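PDB 6OM4: MccB protein from Escherichia coli, which is a biosynthetic enzyme of the Trojan horse antibiotic microcin C7 that probably uses ATP to join adenylate to the N-formylated peptide MccA through a phosphoramidate link. Local coordinates for residues V118-C123 and I142-N147; G127-V132 and R157-S162; C257-K262 and C343-N348. One frame throughout, in Å; residues are numbered along the deposited sequence.

Contact 1 (V118-C123 and I142-N147). With ND7 (5'-O-[(S)-amino(hydroxy)phosphoryl]adenosine), chain M.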
loop_
_atom_site.group_PDB
_atom_site.type_symbol
_atom_site.label_atom_id
_atom_site.label_comp_id
_atom_site.label_asym_id
_atom_site.label_seq_id
_atom_site.Cartn_x
_atom_site.Cartn_y
_atom_site.Cartn_z
ATOM N N VAL A 118 -8.666 -0.818 10.422
ATOM C CA VAL A 118 -7.868 -1.825 9.792
ATOM C C VAL A 118 -7.460 -2.882 10.835
ATOM O O VAL A 118 -7.041 -2.523 11.930
ATOM C CB VAL A 118 -6.620 -1.206 9.116
ATOM C CG1 VAL A 118 -5.702 -2.267 8.560
ATOM C CG2 VAL A 118 -7.024 -0.183 8.037
ATOM N N VAL A 119 -7.491 -4.160 10.432
ATOM C CA VAL A 119 -7.008 -5.299 11.211
ATOM C C VAL A 119 -5.625 -5.669 10.691
ATOM O O VAL A 119 -5.426 -5.827 9.500
ATOM C CB VAL A 119 -7.963 -6.506 11.098
ATOM C CG1 VAL A 119 -7.331 -7.773 11.631
ATOM C CG2 VAL A 119 -9.272 -6.232 11.778
ATOM N N ILE A 120 -4.667 -5.764 11.606
ATOM C CA ILE A 120 -3.357 -6.340 11.311
ATOM C C ILE A 120 -3.343 -7.766 11.895
ATOM O O ILE A 120 -3.194 -7.957 13.131
ATOM C CB ILE A 120 -2.234 -5.478 11.918
ATOM C CG1 ILE A 120 -2.409 -3.993 11.588
ATOM C CG2 ILE A 120 -0.868 -5.999 11.505
ATOM C CD1 ILE A 120 -2.085 -3.639 10.167
ATOM N N LEU A 121 -3.463 -8.752 11.012
ATOM C CA LEU A 121 -3.465 -10.156 11.418
ATOM C C LEU A 121 -2.033 -10.671 11.248
ATOM O O LEU A 121 -1.604 -11.005 10.129
ATOM C CB LEU A 121 -4.498 -10.935 10.597
ATOM C CG LEU A 121 -4.583 -12.434 10.900
ATOM C CD1 LEU A 121 -4.741 -12.712 12.386
ATOM C CD2 LEU A 121 -5.717 -13.077 10.113
ATOM N N GLY A 122 -1.294 -10.659 12.363
ATOM C CA GLY A 122 0.112 -10.976 12.377
ATOM C C GLY A 122 0.929 -9.724 12.553
ATOM O O GLY A 122 0.929 -8.862 11.672
ATOM N N CYS A 123 1.691 -9.702 13.650
ATOM C CA CYS A 123 2.454 -8.550 14.165
ATOM C C CYS A 123 3.961 -8.829 14.163
ATOM O O CYS A 123 4.691 -8.370 15.029
ATOM C CB CYS A 123 1.994 -8.220 15.578
ATOM S SG CYS A 123 0.342 -7.468 15.630
ATOM N N ILE A 142 -6.752 0.848 14.523
ATOM C CA ILE A 142 -5.921 -0.265 14.190
ATOM C C ILE A 142 -6.100 -1.367 15.255
ATOM O O ILE A 142 -5.991 -1.122 16.475
ATOM C CB ILE A 142 -4.445 0.162 14.060
ATOM C CG1 ILE A 142 -4.263 1.268 13.012
ATOM C CG2 ILE A 142 -3.593 -1.057 13.784
ATOM C CD1 ILE A 142 -2.813 1.706 12.835
ATOM N N ILE A 143 -6.391 -2.590 14.782
ATOM C CA ILE A 143 -6.583 -3.767 15.650
ATOM C C ILE A 143 -5.426 -4.716 15.377
ATOM O O ILE A 143 -5.248 -5.136 14.243
ATOM C CB ILE A 143 -7.912 -4.491 15.387
ATOM C CG1 ILE A 143 -9.090 -3.533 15.251
ATOM C CG2 ILE A 143 -8.137 -5.570 16.448
ATOM C CD1 ILE A 143 -9.309 -2.649 16.404
ATOM N N LEU A 144 -4.631 -4.985 16.410
ATOM C CA LEU A 144 -3.472 -5.834 16.315
ATOM C C LEU A 144 -3.786 -7.233 16.855
ATOM O O LEU A 144 -4.208 -7.392 18.006
ATOM C CB LEU A 144 -2.336 -5.209 17.127
ATOM C CG LEU A 144 -2.028 -3.759 16.821
ATOM C CD1 LEU A 144 -1.140 -3.201 17.903
ATOM C CD2 LEU A 144 -1.392 -3.631 15.444
ATOM N N ILE A 145 -3.503 -8.246 16.039
ATOM C CA ILE A 145 -3.761 -9.658 16.388
ATOM C C ILE A 145 -2.476 -10.472 16.266
ATOM O O ILE A 145 -1.883 -10.606 15.184
ATOM C CB ILE A 145 -4.868 -10.235 15.486
ATOM C CG1 ILE A 145 -6.029 -9.234 15.397
ATOM C CG2 ILE A 145 -5.316 -11.619 15.962
ATOM C CD1 ILE A 145 -7.243 -9.754 14.615
ATOM N N ASP A 146 -2.102 -11.083 17.385
ATOM C CA ASP A 146 -0.964 -11.991 17.444
ATOM C C ASP A 146 -1.028 -12.653 18.813
ATOM O O ASP A 146 -1.708 -12.145 19.706
ATOM C CB ASP A 146 0.370 -11.253 17.243
ATOM C CG ASP A 146 1.474 -12.091 16.590
ATOM O OD1 ASP A 146 1.753 -13.230 17.070
ATOM O OD2 ASP A 146 2.023 -11.629 15.561
ATOM N N ASN A 147 -0.261 -13.727 18.980
ATOM C CA ASN A 147 -0.158 -14.358 20.278
ATOM C C ASN A 147 1.304 -14.633 20.615
ATOM O O ASN A 147 1.568 -15.296 21.598
ATOM C CB ASN A 147 -0.909 -15.681 20.299
ATOM C CG ASN A 147 -1.133 -16.175 21.707
ATOM O OD1 ASN A 147 -1.488 -15.372 22.578
ATOM N ND2 ASN A 147 -0.921 -17.468 21.929
HETATM O O1A ND7 M . 7.274 -14.513 10.967
HETATM P PA ND7 M . 6.898 -13.130 10.517
HETATM O O2A ND7 M . 7.949 -12.035 10.631
HETATM N N3A ND7 M . 6.468 -13.333 8.886
HETATM O "O5'" ND7 M . 5.617 -12.557 11.255
HETATM C "C5'" ND7 M . 4.442 -13.424 11.261
HETATM C "C4'" ND7 M . 3.609 -12.965 12.486
HETATM C "C3'" ND7 M . 4.316 -13.473 13.788
HETATM O "O3'" ND7 M . 4.462 -12.483 14.731
HETATM C "C2'" ND7 M . 3.406 -14.719 14.161
HETATM O "O2'" ND7 M . 3.304 -14.857 15.631
HETATM C "C1'" ND7 M . 2.192 -14.425 13.678
HETATM O "O4'" ND7 M . 2.445 -13.520 12.358
HETATM N N9 ND7 M . 1.382 -15.517 13.220
HETATM C C4 ND7 M . 0.086 -15.751 13.569
HETATM C C5 ND7 M . -0.317 -16.857 12.909
HETATM N N7 ND7 M . 0.712 -17.298 12.148
HETATM C C8 ND7 M . 1.720 -16.469 12.337
HETATM N N3 ND7 M . -0.744 -15.094 14.405
HETATM C C2 ND7 M . -1.958 -15.529 14.562
HETATM N N1 ND7 M . -2.381 -16.633 13.936
HETATM C C6 ND7 M . -1.608 -17.294 13.115
HETATM N N6 ND7 M . -2.092 -18.490 12.449
#

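Contact 2 (G127-V132 and R157-S162). With POP (pyrophosphate 2-), chain G; ND7 (5'-O-[(S)-amino(hydroxy)phosphoryl]adenosine), chain M.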
loop_
_atom_site.group_PDB
_atom_site.type_symbol
_atom_site.label_atom_id
_atom_site.label_comp_id
_atom_site.label_asym_id
_atom_site.label_seq_id
_atom_site.Cartn_x
_atom_site.Cartn_y
_atom_site.Cartn_z
ATOM N N GLY A 127 3.799 -7.033 9.651
ATOM C CA GLY A 127 2.857 -6.319 10.493
ATOM C C GLY A 127 3.439 -5.069 11.130
ATOM O O GLY A 127 2.775 -4.025 11.247
ATOM N N ASN A 128 4.690 -5.146 11.593
ATOM C CA ASN A 128 5.368 -4.025 12.164
ATOM C C ASN A 128 5.399 -2.850 11.170
ATOM O O ASN A 128 5.078 -1.733 11.505
ATOM C CB ASN A 128 6.816 -4.344 12.533
ATOM C CG ASN A 128 7.023 -4.750 13.977
ATOM O OD1 ASN A 128 7.744 -4.073 14.708
ATOM N ND2 ASN A 128 6.464 -5.874 14.377
ATOM N N HIS A 129 5.838 -3.123 9.951
ATOM C CA HIS A 129 6.094 -2.073 9.010
ATOM C C HIS A 129 4.789 -1.494 8.470
ATOM O O HIS A 129 4.692 -0.278 8.323
ATOM C CB HIS A 129 6.993 -2.555 7.876
ATOM C CG HIS A 129 8.435 -2.332 8.196
ATOM N ND1 HIS A 129 9.206 -3.218 8.914
ATOM C CD2 HIS A 129 9.213 -1.280 7.943
ATOM C CE1 HIS A 129 10.418 -2.709 9.064
ATOM N NE2 HIS A 129 10.445 -1.522 8.488
ATOM N N VAL A 130 3.799 -2.344 8.225
ATOM C CA VAL A 130 2.501 -1.847 7.736
ATOM C C VAL A 130 1.839 -0.998 8.822
ATOM O O VAL A 130 1.343 0.101 8.527
ATOM C CB VAL A 130 1.573 -3.014 7.315
ATOM C CG1 VAL A 130 0.142 -2.561 7.006
ATOM C CG2 VAL A 130 2.156 -3.754 6.143
ATOM N N SER A 131 1.761 -1.523 10.046
ATOM C CA SER A 131 1.053 -0.809 11.124
ATOM C C SER A 131 1.594 0.617 11.326
ATOM O O SER A 131 0.808 1.541 11.535
ATOM C CB SER A 131 1.022 -1.602 12.422
ATOM O OG SER A 131 2.295 -1.634 13.049
ATOM N N VAL A 132 2.920 0.815 11.314
ATOM C CA VAL A 132 3.443 2.110 11.630
ATOM C C VAL A 132 3.171 3.072 10.463
ATOM O O VAL A 132 2.917 4.243 10.677
ATOM C CB VAL A 132 4.929 2.066 12.034
ATOM C CG1 VAL A 132 5.876 1.734 10.867
ATOM C CG2 VAL A 132 5.294 3.370 12.702
ATOM N N ARG A 157 14.093 -7.220 11.445
ATOM C CA ARG A 157 12.979 -6.758 10.573
ATOM C C ARG A 157 11.886 -5.990 11.350
ATOM O O ARG A 157 11.174 -5.137 10.749
ATOM C CB ARG A 157 12.281 -7.964 9.909
ATOM C CG ARG A 157 13.203 -8.883 9.107
ATOM C CD ARG A 157 12.747 -10.342 8.965
ATOM N NE ARG A 157 11.757 -10.773 9.956
ATOM C CZ ARG A 157 11.919 -11.656 10.939
ATOM N NH1 ARG A 157 13.016 -11.702 11.715
ATOM N NH2 ARG A 157 10.924 -12.513 11.095
ATOM N N GLN A 158 11.707 -6.298 12.649
ATOM C CA GLN A 158 10.504 -5.933 13.394
ATOM C C GLN A 158 10.816 -4.631 14.120
ATOM O O GLN A 158 11.182 -4.619 15.281
ATOM C CB GLN A 158 10.029 -7.093 14.277
ATOM C CG GLN A 158 9.675 -8.300 13.422
ATOM C CD GLN A 158 9.129 -9.562 14.043
ATOM O OE1 GLN A 158 8.585 -9.569 15.136
ATOM N NE2 GLN A 158 9.338 -10.677 13.355
ATOM N N VAL A 159 10.705 -3.548 13.345
ATOM C CA VAL A 159 11.355 -2.290 13.566
ATOM C C VAL A 159 10.836 -1.588 14.821
ATOM O O VAL A 159 11.505 -0.755 15.341
ATOM C CB VAL A 159 11.224 -1.400 12.312
ATOM C CG1 VAL A 159 9.793 -1.001 12.004
ATOM C CG2 VAL A 159 12.129 -0.194 12.422
ATOM N N LEU A 160 9.623 -1.923 15.279
ATOM C CA LEU A 160 9.114 -1.260 16.464
ATOM C C LEU A 160 9.630 -1.860 17.772
ATOM O O LEU A 160 9.438 -1.198 18.851
ATOM C CB LEU A 160 7.605 -1.302 16.431
ATOM C CG LEU A 160 6.954 -0.667 15.208
ATOM C CD1 LEU A 160 5.463 -0.862 15.298
ATOM C CD2 LEU A 160 7.317 0.805 15.096
ATOM N N PHE A 161 10.440 -2.927 17.695
ATOM C CA PHE A 161 10.904 -3.654 18.869
ATOM C C PHE A 161 12.360 -3.277 19.170
ATOM O O PHE A 161 13.172 -3.131 18.282
ATOM C CB PHE A 161 10.777 -5.168 18.707
ATOM C CG PHE A 161 9.391 -5.693 18.398
ATOM C CD1 PHE A 161 8.275 -5.006 18.811
ATOM C CD2 PHE A 161 9.221 -6.894 17.720
ATOM C CE1 PHE A 161 7.001 -5.489 18.527
ATOM C CE2 PHE A 161 7.950 -7.360 17.407
ATOM C CZ PHE A 161 6.848 -6.665 17.824
ATOM N N SER A 162 12.652 -3.172 20.461
ATOM C CA SER A 162 14.027 -2.903 20.975
ATOM C C SER A 162 14.519 -4.100 21.801
ATOM O O SER A 162 13.740 -5.038 22.132
ATOM C CB SER A 162 14.000 -1.636 21.779
ATOM O OG SER A 162 13.762 -0.541 20.908
HETATM P P1 POP G . 10.534 -15.777 12.792
HETATM O O1 POP G . 11.774 -15.149 12.157
HETATM O O2 POP G . 9.571 -16.367 11.777
HETATM O O3 POP G . 10.794 -16.711 13.966
HETATM O O POP G . 9.839 -14.466 13.401
HETATM P P2 POP G . 8.345 -14.393 14.053
HETATM O O4 POP G . 7.776 -13.069 13.635
HETATM O O5 POP G . 7.542 -15.561 13.579
HETATM O O6 POP G . 8.521 -14.345 15.508
HETATM O O1A ND7 M . 7.274 -14.513 10.967
HETATM P PA ND7 M . 6.898 -13.130 10.517
HETATM O O2A ND7 M . 7.949 -12.035 10.631
HETATM N N3A ND7 M . 6.468 -13.333 8.886
HETATM O "O5'" ND7 M . 5.617 -12.557 11.255
HETATM C "C5'" ND7 M . 4.442 -13.424 11.261
HETATM C "C4'" ND7 M . 3.609 -12.965 12.486
HETATM C "C3'" ND7 M . 4.316 -13.473 13.788
HETATM O "O3'" ND7 M . 4.462 -12.483 14.731
HETATM C "C2'" ND7 M . 3.406 -14.719 14.161
HETATM O "O2'" ND7 M . 3.304 -14.857 15.631
HETATM C "C1'" ND7 M . 2.192 -14.425 13.678
HETATM O "O4'" ND7 M . 2.445 -13.520 12.358
HETATM N N9 ND7 M . 1.382 -15.517 13.220
HETATM C C4 ND7 M . 0.086 -15.751 13.569
HETATM C C5 ND7 M . -0.317 -16.857 12.909
HETATM N N7 ND7 M . 0.712 -17.298 12.148
HETATM C C8 ND7 M . 1.720 -16.469 12.337
HETATM N N3 ND7 M . -0.744 -15.094 14.405
HETATM C C2 ND7 M . -1.958 -15.529 14.562
HETATM N N1 ND7 M . -2.381 -16.633 13.936
HETATM C C6 ND7 M . -1.608 -17.294 13.115
HETATM N N6 ND7 M . -2.092 -18.490 12.449
#

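Contact 3 (C257-K262 and C343-N348). With ZN (zinc ion), chain E.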
loop_
_atom_site.group_PDB
_atom_site.type_symbol
_atom_site.label_atom_id
_atom_site.label_comp_id
_atom_site.label_asym_id
_atom_site.label_seq_id
_atom_site.Cartn_x
_atom_site.Cartn_y
_atom_site.Cartn_z
ATOM N N CYS A 257 -10.195 -13.794 -6.190
ATOM C CA CYS A 257 -9.722 -14.246 -4.897
ATOM C C CYS A 257 -8.430 -15.056 -5.109
ATOM O O CYS A 257 -7.984 -15.244 -6.235
ATOM C CB CYS A 257 -10.800 -15.034 -4.148
ATOM S SG CYS A 257 -10.938 -16.755 -4.668
ATOM N N TYR A 258 -7.815 -15.486 -4.004
ATOM C CA TYR A 258 -6.560 -16.222 -4.025
ATOM C C TYR A 258 -6.634 -17.511 -4.861
ATOM O O TYR A 258 -5.611 -17.938 -5.396
ATOM C CB TYR A 258 -6.149 -16.534 -2.592
ATOM C CG TYR A 258 -4.702 -16.946 -2.412
ATOM C CD1 TYR A 258 -3.676 -16.021 -2.389
ATOM C CD2 TYR A 258 -4.384 -18.270 -2.188
ATOM C CE1 TYR A 258 -2.360 -16.400 -2.180
ATOM C CE2 TYR A 258 -3.072 -18.671 -1.968
ATOM C CZ TYR A 258 -2.066 -17.725 -1.934
ATOM O OH TYR A 258 -0.782 -18.154 -1.701
ATOM N N GLU A 259 -7.838 -18.079 -5.026
ATOM C CA GLU A 259 -7.997 -19.412 -5.699
ATOM C C GLU A 259 -8.586 -19.290 -7.112
ATOM O O GLU A 259 -8.667 -20.276 -7.833
ATOM C CB GLU A 259 -8.810 -20.316 -4.779
ATOM C CG GLU A 259 -8.048 -20.541 -3.488
ATOM C CD GLU A 259 -8.241 -21.837 -2.741
ATOM O OE1 GLU A 259 -8.766 -22.812 -3.330
ATOM O OE2 GLU A 259 -7.901 -21.831 -1.555
ATOM N N CYS A 260 -8.908 -18.079 -7.555
ATOM C CA CYS A 260 -9.547 -17.933 -8.867
ATOM C C CYS A 260 -8.666 -18.532 -9.962
ATOM O O CYS A 260 -9.149 -19.314 -10.798
ATOM C CB CYS A 260 -9.814 -16.473 -9.222
ATOM S SG CYS A 260 -11.365 -15.821 -8.550
ATOM N N GLN A 261 -7.393 -18.124 -9.979
ATOM C CA GLN A 261 -6.441 -18.593 -10.971
ATOM C C GLN A 261 -5.475 -19.539 -10.263
ATOM O O GLN A 261 -5.197 -19.379 -9.079
ATOM C CB GLN A 261 -5.679 -17.437 -11.625
ATOM C CG GLN A 261 -6.582 -16.289 -12.031
ATOM C CD GLN A 261 -7.380 -16.665 -13.247
ATOM O OE1 GLN A 261 -6.908 -17.432 -14.089
ATOM N NE2 GLN A 261 -8.585 -16.126 -13.351
ATOM N N LYS A 262 -4.959 -20.505 -11.005
ATOM C CA LYS A 262 -4.292 -21.633 -10.381
ATOM C C LYS A 262 -2.794 -21.512 -10.637
ATOM O O LYS A 262 -2.207 -22.340 -11.329
ATOM C CB LYS A 262 -4.926 -22.930 -10.897
ATOM C CG LYS A 262 -6.436 -22.922 -10.738
ATOM C CD LYS A 262 -7.145 -24.232 -11.012
ATOM C CE LYS A 262 -8.647 -24.107 -10.829
ATOM N NZ LYS A 262 -8.992 -23.350 -9.599
ATOM N N CYS A 343 -14.642 -20.053 -10.400
ATOM C CA CYS A 343 -13.894 -20.199 -9.132
ATOM C C CYS A 343 -14.749 -21.002 -8.153
ATOM O O CYS A 343 -15.889 -20.636 -7.899
ATOM C CB CYS A 343 -13.527 -18.862 -8.485
ATOM S SG CYS A 343 -12.570 -19.094 -6.962
ATOM N N SER A 344 -14.206 -22.097 -7.606
ATOM C CA SER A 344 -14.984 -22.912 -6.666
ATOM C C SER A 344 -15.245 -22.153 -5.362
ATOM O O SER A 344 -16.132 -22.516 -4.606
ATOM C CB SER A 344 -14.312 -24.228 -6.404
ATOM O OG SER A 344 -13.060 -24.007 -5.755
ATOM N N VAL A 345 -14.465 -21.095 -5.083
ATOM C CA VAL A 345 -14.659 -20.330 -3.848
ATOM C C VAL A 345 -15.612 -19.151 -4.076
ATOM O O VAL A 345 -16.563 -19.017 -3.359
ATOM C CB VAL A 345 -13.311 -19.873 -3.253
ATOM C CG1 VAL A 345 -13.518 -19.075 -1.973
ATOM C CG2 VAL A 345 -12.427 -21.074 -2.975
ATOM N N CYS A 346 -15.319 -18.277 -5.042
ATOM C CA CYS A 346 -15.961 -16.984 -5.109
ATOM C C CYS A 346 -16.856 -16.844 -6.359
ATOM O O CYS A 346 -17.525 -15.857 -6.506
ATOM C CB CYS A 346 -14.906 -15.872 -5.034
ATOM S SG CYS A 346 -14.025 -15.568 -6.593
ATOM N N GLY A 347 -16.897 -17.832 -7.241
ATOM C CA GLY A 347 -17.694 -17.745 -8.453
ATOM C C GLY A 347 -19.117 -17.253 -8.180
ATOM O O GLY A 347 -19.743 -17.677 -7.217
ATOM N N ASN A 348 -19.585 -16.345 -9.051
ATOM C CA ASN A 348 -20.910 -15.635 -9.034
ATOM C C ASN A 348 -21.480 -15.501 -7.615
ATOM O O ASN A 348 -22.633 -15.051 -7.442
ATOM C CB ASN A 348 -21.882 -16.287 -10.020
ATOM C CG ASN A 348 -21.460 -16.043 -11.452
ATOM O OD1 ASN A 348 -21.474 -14.894 -11.926
ATOM N ND2 ASN A 348 -21.033 -17.103 -12.129
HETATM ZN ZN ZN E . -12.057 -16.883 -6.614
HETATM O O HOH W 1 -11.179 -22.224 -7.860
#

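Contact 1 (V118-C123 and I142-N147)
D146 points across to C123, in the loop that follows the neighbouring strand. Its CB lies 3.8 Å from C123 CB. CG is set anti to the backbone N (chi1 -150°), which carries the carboxylate toward that loop and the adenosine ribose. From CG the two oxygens divide the work. OD2 takes the C123 N-H on its anti lone pair, at 2.7 Å from C123 N. It also accepts a hydrogen bond from the ribose, 2.7 Å from ND7 O3'. OD1 accepts the other ribose hydroxyl, 2.7 Å from ND7 O2', and the backbone N-H of D148. The carboxylate is thus gripped through both oxygens and fixes the ribose at its two hydroxyls. G122 has no side chain, and its CA comes within 3.5 Å of ND7 O4'.

Behind this site the strands run parallel, their axes 16° apart. V118 O, I120 N, I120 O and G122 N form the ladder with I143 and I145. I145 is the main apolar bridge on one face of the sheet. Its CD1 meets V119 CG1 at 3.6 Å, and its CG2 meets L121 CD1 at 3.8 Å. On the other face, I120 CG1 rests against I142 CG2 and L144 CD2. C123 SG touches L144 CB.

The two strands belong to a Rossmann-type beta-alpha-beta unit, with a glycine-rich turn after the first strand and the acidic D146 of segment 142-147 binding the ribose. Helix 125-136 makes the crossover between the two strands. Strand 208-211 pairs with the far side of 118-121, strand 186-191 lies beyond 142-146, and helix 170-181 packs on C123 and L144.

Contact 2 (G127-V132 and R157-S162)
The F161 ring turns one face to the N128 amide, with N128 OD1 about 4.0 Å above the ring plane and over its centre. The amide stands almost perpendicular to the ring, at 89°. N128 ND2 lies nearer the rim, beside F161 CZ and CE2. The H129 imidazole is met in two ways. V159 CG1 sits over one face, offset toward the rim, in a CH-pi contact 3.7 Å from the ring centroid. R157 O comes in at the edge, in the ring plane, 3.1 Å from H129 CE1. The R157 guanidinium has Q158 NE2 over one face, again displaced toward the rim. ND7 O2A and pyrophosphate O1 approach at its edge, near its plane.

N128 also joins the two segments by a hydrogen bond. Its OD1 lies 2.9 Å from L160 N and receives that N-H in the carbonyl plane. Its ND2 donates to G124 O in the glycine-rich turn. Both ends of the amide are therefore used, which fixes its rotation. The bond to L160 ties the type I turn from Q158 to F161 to the helix. Further along the helix, V132 CG2 packs on L160 CD2.

The phosphate end is held by R157 and Q158. A bend at the third torsion of R157 (chi3 -19°) turns NH2 toward the ligands. NH2 lies 3.0 Å from pyrophosphate O1 and 3.0 Å from ND7 O2A, with a longer bond to the pyrophosphate bridging oxygen O. Q158 NE2 donates to pyrophosphate O4 at 2.9 Å, while Q158 OE1 accepts from K170 NZ.

One arginine nitrogen thus touches both pyrophosphate and the phosphoryl group of ND7, an arrangement consistent with the two halves of a cleaved ATP. Such a grip would be expected to offset negative charge on the phosphates as they separate.

Contact 3 (C257-K262 and C343-N348)
C257, C260, C343 and C346 turn their sulfurs inward on one zinc ion. C257 and C260 come from one segment, C343 and C346 from the other. The metal bonds run from 2.2 Å between C257 SG and the zinc to 2.4 Å between C346 SG and the zinc. The tetrahedron is distorted: C260 SG and C346 SG are only 3.3 Å apart, while C257 SG keeps 3.7 Å from C343 SG.

Backbone N-H groups point at three of the sulfurs. C257 N donates to C260 SG, and E259 N to C257 SG. With SG anti to the backbone N (chi1 -178°), C343 meets the metal and also takes the N-H of C346, its SG 3.5 Å from C346 N. V345 CG2 flanks the site, touching E259 CB. The E259 carboxylate itself bonds N221 through OE2. A water joins E259 O to S344 N.

This is a Cys4 site built from two CxxC pairs. The N-H...S bonds would be expected to spread the negative charge of the thiolates. No hydrogen bond runs directly between the segments. The join rests chiefly on the zinc, with the water bridge and the V345 packing beside it.

Contacts 1 and 2 are neighbours, with centres 12 Å apart, and both reach ND7. They serve different ends of the same ligand. They meet directly where C123 O packs 3.1 Å from N128 ND2, and I120 CG2 rests on G127 CA. Their segments alternate along the chain: helix 125-136 lies between the two strands of contact 1, and the 157-162 loop follows the second. K170 bonds both ND7 and pyrophosphate. Contact 3 stands apart. Its centre is about 26 Å from that of contact 1 and 32 Å from that of contact 2, and its nearest atoms are about 13 and 16 Å from theirs. It lies away from the nucleotide pocket.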